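Local structure of cysteine hydrolase (Pseudomonas syringae pv. phaseolicola 1448A, 3IRV) at residues 16-21 and 211-216; 54-59 and 141-146. The protein probably acts as a cysteine hydrolase of the isochorismatase family, on a substrate that is not established. All blocks are in the same frame, centred on the assembly; numbering follows the deposited sequence. Where two conformers were deposited one is given.

Contact 1: 16-21 and 211-216; sequences WPINPL and AEVIRR
Val213 and Arg216, about one helical turn apart, are the residues of 211-216 that meet segment 16-21, touching Ile18 and, through Arg216, Trp16. Just before them, Glu212 does not touch the loop but holds Arg216: its carboxylate forms salt bridges to two arginines, OE1 lying 2.8 Å from Arg215 NH1 and OE2 accepting from Arg216 NE at 3.1 Å. Val213 makes a looser apolar approach, with CG2 4.3 Å from Ile18 CD1. Arg215 closes the other half of the salt-bridge network, and a face of its guanidinium lies, near the rim, over Ala211 O and Glu212 CA. Arg216 carries most of the helix's share. Its CD packs 3.6 Å from Ile18 CG1, the two side chains crossing at about a right angle, and CG1 also lies near the guanidinium plane at its edge. The arginine chain bends at chi3 (-82°), which turns the guanidinium toward the backbone carbonyl of Trp16; NH2 comes to 2.9 Å from Trp16 O, obliquely to the guanidinium plane. Glu212 OE2 meets NE in that plane, and Glu206 forms a salt bridge with NH1, so carboxylates at both nitrogens limit the group's rotation in this conformer; Glu212 and Arg216 were each modelled in two. Glu206 also accepts from Trp16 N, tying the loop and the arginine to one carboxylate. The contact thus brings the loop before strand 23-28 across helix 210-220, beside strand 166-170 of the parallel sheet, where Trp16 NE1 donates to Val167 O and Ile168 packs against Trp16 and Ile18.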
loop_
_atom_site.group_PDB
_atom_site.type_symbol
_atom_site.label_atom_id
_atom_site.label_comp_id
_atom_site.label_asym_id
_atom_site.label_seq_id
_atom_site.Cartn_x
_atom_site.Cartn_y
_atom_site.Cartn_z
ATOM N N TRP A 16 -12.231 -7.535 -14.682
ATOM C CA TRP A 16 -12.599 -6.297 -15.353
ATOM C C TRP A 16 -12.652 -6.494 -16.854
ATOM O O TRP A 16 -11.661 -6.924 -17.451
ATOM C CB TRP A 16 -11.598 -5.186 -15.051
ATOM C CG TRP A 16 -11.356 -4.879 -13.603
ATOM C CD1 TRP A 16 -10.181 -4.971 -12.949
ATOM C CD2 TRP A 16 -12.317 -4.405 -12.646
ATOM N NE1 TRP A 16 -10.314 -4.568 -11.648
ATOM C CE2 TRP A 16 -11.623 -4.220 -11.428
ATOM C CE3 TRP A 16 -13.692 -4.115 -12.704
ATOM C CZ2 TRP A 16 -12.248 -3.758 -10.266
ATOM C CZ3 TRP A 16 -14.319 -3.649 -11.551
ATOM C CH2 TRP A 16 -13.595 -3.464 -10.352
ATOM N N PRO A 17 -13.779 -6.102 -17.471
ATOM C CA PRO A 17 -13.864 -6.218 -18.927
ATOM C C PRO A 17 -12.984 -5.165 -19.591
ATOM O O PRO A 17 -13.009 -4.003 -19.195
ATOM C CB PRO A 17 -15.351 -6.014 -19.218
ATOM C CG PRO A 17 -15.912 -5.287 -18.038
ATOM C CD PRO A 17 -14.991 -5.529 -16.855
ATOM N N ILE A 18 -12.178 -5.576 -20.564
ATOM C CA ILE A 18 -11.206 -4.694 -21.195
ATOM C C ILE A 18 -11.792 -3.942 -22.401
ATOM O O ILE A 18 -12.231 -4.544 -23.386
ATOM C CB ILE A 18 -9.921 -5.483 -21.592
ATOM C CG1 ILE A 18 -9.179 -5.982 -20.339
ATOM C CG2 ILE A 18 -9.005 -4.659 -22.466
ATOM C CD1 ILE A 18 -8.049 -5.095 -19.888
ATOM N N ASN A 19 -11.826 -2.618 -22.287
ATOM C CA ASN A 19 -12.072 -1.730 -23.414
ATOM C C ASN A 19 -10.727 -1.114 -23.760
ATOM O O ASN A 19 -10.200 -0.297 -22.985
ATOM C CB ASN A 19 -13.062 -0.642 -22.999
ATOM C CG ASN A 19 -13.295 0.413 -24.075
ATOM O OD1 ASN A 19 -12.616 0.475 -25.116
ATOM N ND2 ASN A 19 -14.275 1.274 -23.811
ATOM N N PRO A 20 -10.141 -1.502 -24.914
ATOM C CA PRO A 20 -8.781 -1.028 -25.232
ATOM C C PRO A 20 -8.614 0.501 -25.206
ATOM O O PRO A 20 -7.564 0.991 -24.778
ATOM C CB PRO A 20 -8.537 -1.580 -26.640
ATOM C CG PRO A 20 -9.465 -2.751 -26.753
ATOM C CD PRO A 20 -10.686 -2.366 -25.979
ATOM N N LEU A 21 -9.655 1.237 -25.627
ATOM C CA LEU A 21 -9.651 2.701 -25.641
ATOM C C LEU A 21 -9.528 3.311 -24.242
ATOM O O LEU A 21 -9.095 4.463 -24.081
ATOM C CB LEU A 21 -10.940 3.243 -26.282
ATOM C CG LEU A 21 -11.321 2.829 -27.704
ATOM C CD1 LEU A 21 -12.717 3.371 -28.047
ATOM C CD2 LEU A 21 -10.286 3.314 -28.702
ATOM N N ALA A 211 -0.948 -13.971 -20.234
ATOM C CA ALA A 211 -1.568 -14.621 -21.409
ATOM C C ALA A 211 -3.058 -14.338 -21.483
ATOM O O ALA A 211 -3.581 -14.017 -22.549
ATOM C CB ALA A 211 -1.311 -16.128 -21.415
ATOM N N GLU A 212 -3.747 -14.429 -20.345
ATOM C CA GLU A 212 -5.191 -14.164 -20.377
ATOM C C GLU A 212 -5.503 -12.708 -20.649
ATOM O O GLU A 212 -6.443 -12.411 -21.391
ATOM C CB GLU A 212 -5.957 -14.658 -19.140
ATOM C CG GLU A 212 -7.359 -13.981 -18.910
ATOM C CD GLU A 212 -8.395 -14.090 -20.083
ATOM O OE1 GLU A 212 -8.223 -14.849 -21.078
ATOM O OE2 GLU A 212 -9.426 -13.387 -19.986
ATOM N N VAL A 213 -4.727 -11.785 -20.091
ATOM C CA VAL A 213 -4.990 -10.385 -20.414
ATOM C C VAL A 213 -4.727 -10.033 -21.895
ATOM O O VAL A 213 -5.470 -9.251 -22.494
ATOM C CB VAL A 213 -4.283 -9.428 -19.406
ATOM C CG1 VAL A 213 -2.955 -8.926 -19.913
ATOM C CG2 VAL A 213 -5.223 -8.268 -19.041
ATOM N N ILE A 214 -3.706 -10.650 -22.482
ATOM C CA ILE A 214 -3.414 -10.494 -23.912
ATOM C C ILE A 214 -4.594 -10.997 -24.752
ATOM O O ILE A 214 -5.033 -10.317 -25.683
ATOM C CB ILE A 214 -2.100 -11.219 -24.290
ATOM C CG1 ILE A 214 -0.894 -10.450 -23.713
ATOM C CG2 ILE A 214 -1.975 -11.409 -25.820
ATOM C CD1 ILE A 214 0.445 -11.162 -23.872
ATOM N N ARG A 215 -5.138 -12.155 -24.393
ATOM C CA ARG A 215 -6.298 -12.715 -25.103
ATOM C C ARG A 215 -7.504 -11.802 -25.030
ATOM O O ARG A 215 -8.224 -11.599 -26.019
ATOM C CB ARG A 215 -6.650 -14.075 -24.521
ATOM C CG ARG A 215 -5.625 -15.107 -24.892
ATOM C CD ARG A 215 -6.121 -16.506 -24.683
ATOM N NE ARG A 215 -5.253 -17.249 -23.777
ATOM C CZ ARG A 215 -5.570 -17.506 -22.508
ATOM N NH1 ARG A 215 -6.753 -17.098 -22.006
ATOM N NH2 ARG A 215 -4.703 -18.173 -21.749
ATOM N N ARG A 216 -7.695 -11.228 -23.846
ATOM C CA ARG A 216 -8.799 -10.331 -23.578
ATOM C C ARG A 216 -8.653 -9.032 -24.370
ATOM O O ARG A 216 -9.642 -8.485 -24.872
ATOM C CB ARG A 216 -8.864 -10.052 -22.077
ATOM C CG ARG A 216 -10.256 -9.897 -21.556
ATOM C CD ARG A 216 -10.219 -9.392 -20.133
ATOM N NE ARG A 216 -9.981 -10.462 -19.173
ATOM C CZ ARG A 216 -9.707 -10.268 -17.887
ATOM N NH1 ARG A 216 -9.507 -11.313 -17.096
ATOM N NH2 ARG A 216 -9.623 -9.034 -17.394
#

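Contact 2: 54-59 and 141-146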
loop_
_atom_site.group_PDB
_atom_site.type_symbol
_atom_site.label_atom_id
_atom_site.label_comp_id
_atom_site.label_asym_id
_atom_site.label_seq_id
_atom_site.Cartn_x
_atom_site.Cartn_y
_atom_site.Cartn_z
ATOM N N GLN A 54 7.339 -8.445 -22.504
ATOM C CA GLN A 54 7.559 -8.195 -23.941
ATOM C C GLN A 54 6.326 -8.576 -24.776
ATOM O O GLN A 54 5.884 -7.811 -25.657
ATOM C CB GLN A 54 8.775 -8.988 -24.422
ATOM C CG GLN A 54 10.099 -8.465 -23.965
ATOM C CD GLN A 54 11.247 -9.346 -24.435
ATOM O OE1 GLN A 54 11.122 -10.574 -24.483
ATOM N NE2 GLN A 54 12.386 -8.720 -24.756
ATOM N N LYS A 55 5.756 -9.743 -24.486
ATOM C CA LYS A 55 4.535 -10.191 -25.167
ATOM C C LYS A 55 3.373 -9.231 -24.913
ATOM O O LYS A 55 2.632 -8.881 -25.832
ATOM C CB LYS A 55 4.162 -11.606 -24.722
ATOM C CG LYS A 55 5.166 -12.673 -25.118
ATOM C CD LYS A 55 4.648 -14.030 -24.667
ATOM C CE LYS A 55 5.387 -15.181 -25.338
ATOM N NZ LYS A 55 6.691 -15.434 -24.674
ATOM N N LEU A 56 3.236 -8.807 -23.660
ATOM C CA LEU A 56 2.195 -7.871 -23.266
ATOM C C LEU A 56 2.300 -6.571 -24.040
ATOM O O LEU A 56 1.282 -6.078 -24.568
ATOM C CB LEU A 56 2.267 -7.577 -21.762
ATOM C CG LEU A 56 1.285 -6.514 -21.264
ATOM C CD1 LEU A 56 -0.183 -6.952 -21.460
ATOM C CD2 LEU A 56 1.601 -6.222 -19.798
ATOM N N LEU A 57 3.517 -6.012 -24.118
ATOM C CA LEU A 57 3.694 -4.710 -24.773
ATOM C C LEU A 57 3.439 -4.809 -26.284
ATOM O O LEU A 57 2.801 -3.939 -26.863
ATOM C CB LEU A 57 5.068 -4.082 -24.462
ATOM C CG LEU A 57 5.334 -3.903 -22.955
ATOM C CD1 LEU A 57 6.622 -3.124 -22.698
ATOM C CD2 LEU A 57 4.150 -3.229 -22.244
ATOM N N GLN A 58 3.874 -5.904 -26.890
ATOM C CA GLN A 58 3.615 -6.131 -28.306
ATOM C C GLN A 58 2.101 -6.185 -28.563
ATOM O O GLN A 58 1.616 -5.551 -29.499
ATOM C CB GLN A 58 4.325 -7.401 -28.756
ATOM C CG GLN A 58 4.071 -7.812 -30.187
ATOM C CD GLN A 58 4.660 -9.190 -30.491
ATOM O OE1 GLN A 58 4.465 -10.157 -29.734
ATOM N NE2 GLN A 58 5.383 -9.286 -31.603
ATOM N N ALA A 59 1.353 -6.892 -27.716
ATOM C CA ALA A 59 -0.114 -6.945 -27.896
ATOM C C ALA A 59 -0.795 -5.608 -27.644
ATOM O O ALA A 59 -1.692 -5.209 -28.391
ATOM C CB ALA A 59 -0.737 -8.016 -27.044
ATOM N N THR A 141 -8.990 1.816 -16.621
ATOM C CA THR A 141 -8.549 0.461 -16.350
ATOM C C THR A 141 -7.051 0.385 -16.586
ATOM O O THR A 141 -6.557 0.815 -17.644
ATOM C CB THR A 141 -9.287 -0.538 -17.255
ATOM O OG1 THR A 141 -10.702 -0.364 -17.080
ATOM C CG2 THR A 141 -8.870 -1.984 -16.911
ATOM N N ILE A 142 -6.320 -0.121 -15.592
ATOM C CA ILE A 142 -4.857 -0.230 -15.705
ATOM C C ILE A 142 -4.368 -1.651 -15.434
ATOM O O ILE A 142 -4.844 -2.308 -14.506
ATOM C CB ILE A 142 -4.109 0.794 -14.799
ATOM C CG1 ILE A 142 -4.468 0.618 -13.308
ATOM C CG2 ILE A 142 -4.390 2.252 -15.246
ATOM C CD1 ILE A 142 -3.678 1.566 -12.356
ATOM N N ILE A 143 -3.397 -2.089 -16.242
ATOM C CA ILE A 143 -2.798 -3.423 -16.103
ATOM C C ILE A 143 -1.393 -3.192 -15.560
ATOM O O ILE A 143 -0.607 -2.491 -16.212
ATOM C CB ILE A 143 -2.688 -4.095 -17.498
ATOM C CG1 ILE A 143 -4.103 -4.324 -18.058
ATOM C CG2 ILE A 143 -1.920 -5.417 -17.419
ATOM C CD1 ILE A 143 -4.123 -4.651 -19.559
ATOM N N VAL A 144 -1.065 -3.780 -14.401
ATOM C CA VAL A 144 0.183 -3.455 -13.710
ATOM C C VAL A 144 1.135 -4.643 -13.778
ATOM O O VAL A 144 0.734 -5.786 -13.473
ATOM C CB VAL A 144 -0.080 -3.062 -12.236
ATOM C CG1 VAL A 144 1.237 -2.889 -11.461
ATOM C CG2 VAL A 144 -0.930 -1.770 -12.180
ATOM N N CYS A 145 2.362 -4.365 -14.219
ATOM C CA CYS A 145 3.451 -5.336 -14.201
ATOM C C CYS A 145 4.742 -4.635 -13.802
ATOM O O CYS A 145 4.773 -3.393 -13.741
ATOM C CB CYS A 145 3.589 -5.981 -15.578
ATOM S SG CYS A 145 4.033 -4.778 -16.913
ATOM N N GLY A 146 5.792 -5.409 -13.507
ATOM C CA GLY A 146 7.087 -4.822 -13.142
ATOM C C GLY A 146 7.587 -5.260 -11.785
ATOM O O GLY A 146 7.359 -6.387 -11.407
#
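Leu56 reaches from helix 54-59 to the strand with a single methyl, CD2, which settles between Ile143 and Cys145. The sulfur contact is the nearer one: SG of Cys145 lies 4.0 Å from Leu56 CD2, a van der Waals approach of thiol to methyl. The purely aliphatic contact is a little longer, with Ile143 CG2 4.3 Å from the same CD2. Leu56 holds CG anti to its backbone N (chi1 175°), extending the branched end away from the helix and onto the sheet, while chi1 of Cys145 (63°) leaves the sulfur between its own backbone N and carbonyl carbon. Ile143 and Cys145, two residues apart on the strand, both point toward the helix, whereas Val144 between them points away, the alternation expected of a β-strand. All three touching residues are buried.

Topologically, helix 50-62 is the connection of a β-α-β crossover between the parallel strands 23-28 and 66-72, and it covers one face of the α/β sheet of the isochorismatase fold. Strand 141-147 pairs with 23-28 on the side away from 66-72, and Leu56 also touches Val25 of strand 23-28, the strand between these two. Polar interactions lie in the sheet and not across this interface: Thr141 and Ile143 share backbone hydrogen bonds with Ala24, and Ile142 with Lys166 and Ile168, which places the strand between two parallel neighbours. Along the hydrophobic layer beneath the helix, Leu170 touches Leu56 and Ile143, and Ala173 lies against Cys145.

From the N terminus, the chain enters contact 1 at 16-21, forms strand 23-28 and enters contact 2 at 54-59 of helix 50-62. Contact 2 closes first, when segment 141-146 arrives; contact 1 closes only with helix 210-220, near the C terminus, and so encloses the smaller loop without crossing it. The two centres lie about 10 Å apart and share a layer on one face of the sheet. Helix 210-220 joins them: Val213 CG1 lies 3.7 Å from Leu56 CD1, and Ile214 CD1 is 3.7 Å from Leu56 N. Ile143 of contact 2 touches both Ile18 and Val213 of contact 1, linking strand, N-terminal loop and C-terminal helix.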